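Long-range contact in CRISPR-associated endonuclease Cas3-HD (Methanocaldococcus jannaschii, PDB 3S4L), which cleaves single-stranded DNA in a magnesium-dependent way, and single-stranded RNA without need of cations, in CRISPR antiviral defence: residues 70-75 / 150-155. Residues are numbered along the deposited sequence; the frame is centred on the assembly and turned at random.
Sequences KASKIY and KKFDGM
Lys73 and Gly154 carry the main polar link, where the loop between helices 142-149 and 159-167 meets the start of helix 73-80. Lys73 N donates to Gly154 O at 2.8 Å, nearly straight at 171°. A second, weak bond runs from Ile74 N to Asp153 OD1 at 3.2 Å. Asp153 CG lies between the backbone N and the carbonyl carbon (chi1 59°), which turns OD1 toward Ile74 N. Asp153 OD2 forms a salt bridge with Arg77. Ser72 and Met155 form a single beta bridge, and Met155 CA lies 3.4 Å from Ala71 O.

Ser72 OG sits at the edge of the Phe152 ring, 3.3 Å from CE1, and is hydrogen-bonded to Gly69 O. Within the loop, Met155 SD lies at the same ring's edge, in plane. The bent Met155 chain brings CE within 3.9 Å of Ala71 CB. Lys73 CG lies 3.3 Å from Met155 O, and a bend at chi3 brings CE to 3.1 Å from Asp153 O.

Phe152 and Met155 also touch Val94, in the helix of metal ligand His91. One strong amide bond, a weaker one and a carboxylate shared with Arg77 tie the loop to helix 73-80 near the metal site, though no residue of either segment is a ligand.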
loop_
_atom_site.group_PDB
_atom_site.type_symbol
_atom_site.label_atom_id
_atom_site.label_comp_id
_atom_site.label_asym_id
_atom_site.label_seq_id
_atom_site.Cartn_x
_atom_site.Cartn_y
_atom_site.Cartn_z
ATOM N N LYS A 70 -8.232 3.046 -2.281
ATOM C CA LYS A 70 -9.353 3.982 -2.294
ATOM C C LYS A 70 -9.986 4.109 -3.683
ATOM O O LYS A 70 -11.132 4.549 -3.814
ATOM C CB LYS A 70 -8.942 5.360 -1.761
ATOM C CG LYS A 70 -8.696 5.416 -0.248
ATOM C CD LYS A 70 -8.284 6.849 0.197
ATOM C CE LYS A 70 -8.025 6.957 1.703
ATOM N NZ LYS A 70 -7.985 8.398 2.157
ATOM N N ALA A 71 -9.243 3.757 -4.726
ATOM C CA ALA A 71 -9.833 3.799 -6.058
ATOM C C ALA A 71 -10.772 2.610 -6.307
ATOM O O ALA A 71 -11.210 2.405 -7.435
ATOM C CB ALA A 71 -8.759 3.889 -7.147
ATOM N N SER A 72 -11.080 1.840 -5.258
ATOM C CA SER A 72 -12.141 0.812 -5.336
ATOM C C SER A 72 -13.480 1.512 -5.497
ATOM O O SER A 72 -13.731 2.514 -4.823
ATOM C CB SER A 72 -12.192 -0.037 -4.059
ATOM O OG SER A 72 -10.964 -0.713 -3.822
ATOM N N LYS A 73 -14.339 1.003 -6.379
ATOM C CA LYS A 73 -15.643 1.623 -6.586
ATOM C C LYS A 73 -16.420 1.831 -5.285
ATOM O O LYS A 73 -17.017 2.888 -5.073
ATOM C CB LYS A 73 -16.460 0.852 -7.619
ATOM C CG LYS A 73 -15.795 0.887 -8.977
ATOM C CD LYS A 73 -16.732 0.484 -10.071
ATOM C CE LYS A 73 -16.644 -1.000 -10.338
ATOM N NZ LYS A 73 -17.617 -1.408 -11.409
ATOM N N ILE A 74 -16.381 0.830 -4.415
ATOM C CA ILE A 74 -17.046 0.881 -3.115
ATOM C C ILE A 74 -16.489 2.047 -2.267
ATOM O O ILE A 74 -17.242 2.855 -1.708
ATOM C CB ILE A 74 -16.870 -0.483 -2.385
ATOM C CG1 ILE A 74 -17.348 -0.424 -0.938
ATOM C CG2 ILE A 74 -15.407 -0.886 -2.379
ATOM C CD1 ILE A 74 -18.837 -0.195 -0.779
ATOM N N TYR A 75 -15.172 2.148 -2.174
ATOM C CA TYR A 75 -14.606 3.234 -1.381
ATOM C C TYR A 75 -15.051 4.600 -1.934
ATOM O O TYR A 75 -15.462 5.496 -1.186
ATOM C CB TYR A 75 -13.068 3.134 -1.263
ATOM C CG TYR A 75 -12.578 3.950 -0.081
ATOM C CD1 TYR A 75 -12.436 5.343 -0.171
ATOM C CD2 TYR A 75 -12.326 3.347 1.147
ATOM C CE1 TYR A 75 -12.026 6.107 0.938
ATOM C CE2 TYR A 75 -11.922 4.092 2.253
ATOM C CZ TYR A 75 -11.778 5.473 2.147
ATOM O OH TYR A 75 -11.370 6.214 3.241
ATOM N N LYS A 150 -15.183 -8.647 1.404
ATOM C CA LYS A 150 -16.527 -9.078 1.019
ATOM C C LYS A 150 -17.167 -8.115 0.019
ATOM O O LYS A 150 -17.633 -8.532 -1.046
ATOM C CB LYS A 150 -17.428 -9.218 2.250
ATOM C CG LYS A 150 -18.763 -9.921 1.961
ATOM C CD LYS A 150 -19.549 -10.173 3.245
ATOM C CE LYS A 150 -20.725 -11.114 2.997
ATOM N NZ LYS A 150 -21.726 -10.514 2.069
ATOM N N LYS A 151 -17.173 -6.824 0.356
ATOM C CA LYS A 151 -17.836 -5.822 -0.488
ATOM C C LYS A 151 -16.951 -5.219 -1.589
ATOM O O LYS A 151 -17.332 -4.231 -2.217
ATOM C CB LYS A 151 -18.463 -4.710 0.364
ATOM C CG LYS A 151 -19.725 -5.133 1.085
ATOM C CD LYS A 151 -20.594 -5.976 0.164
ATOM C CE LYS A 151 -22.025 -6.109 0.664
ATOM N NZ LYS A 151 -22.916 -6.622 -0.423
ATOM N N PHE A 152 -15.782 -5.802 -1.840
ATOM C CA PHE A 152 -14.960 -5.303 -2.941
ATOM C C PHE A 152 -15.650 -5.594 -4.276
ATOM O O PHE A 152 -16.019 -6.736 -4.558
ATOM C CB PHE A 152 -13.550 -5.902 -2.925
ATOM C CG PHE A 152 -12.676 -5.439 -4.076
ATOM C CD1 PHE A 152 -12.193 -4.131 -4.121
ATOM C CD2 PHE A 152 -12.321 -6.315 -5.101
ATOM C CE1 PHE A 152 -11.386 -3.699 -5.176
ATOM C CE2 PHE A 152 -11.508 -5.895 -6.155
ATOM C CZ PHE A 152 -11.041 -4.580 -6.197
ATOM N N ASP A 153 -15.825 -4.558 -5.091
ATOM C CA ASP A 153 -16.504 -4.704 -6.378
ATOM C C ASP A 153 -15.739 -4.004 -7.496
ATOM O O ASP A 153 -16.337 -3.346 -8.354
ATOM C CB ASP A 153 -17.919 -4.139 -6.293
ATOM C CG ASP A 153 -17.942 -2.663 -5.902
ATOM O OD1 ASP A 153 -16.953 -2.159 -5.307
ATOM O OD2 ASP A 153 -18.964 -2.013 -6.190
ATOM N N GLY A 154 -14.412 -4.138 -7.472
ATOM C CA GLY A 154 -13.568 -3.650 -8.549
ATOM C C GLY A 154 -13.092 -2.209 -8.404
ATOM O O GLY A 154 -13.629 -1.426 -7.620
ATOM N N MET A 155 -12.074 -1.862 -9.177
ATOM C CA MET A 155 -11.569 -0.501 -9.225
ATOM C C MET A 155 -12.464 0.367 -10.103
ATOM O O MET A 155 -13.265 -0.153 -10.886
ATOM C CB MET A 155 -10.121 -0.500 -9.741
ATOM C CG MET A 155 -9.234 -1.505 -9.016
ATOM S SD MET A 155 -9.356 -1.334 -7.215
ATOM C CE MET A 155 -8.185 0.023 -6.945
#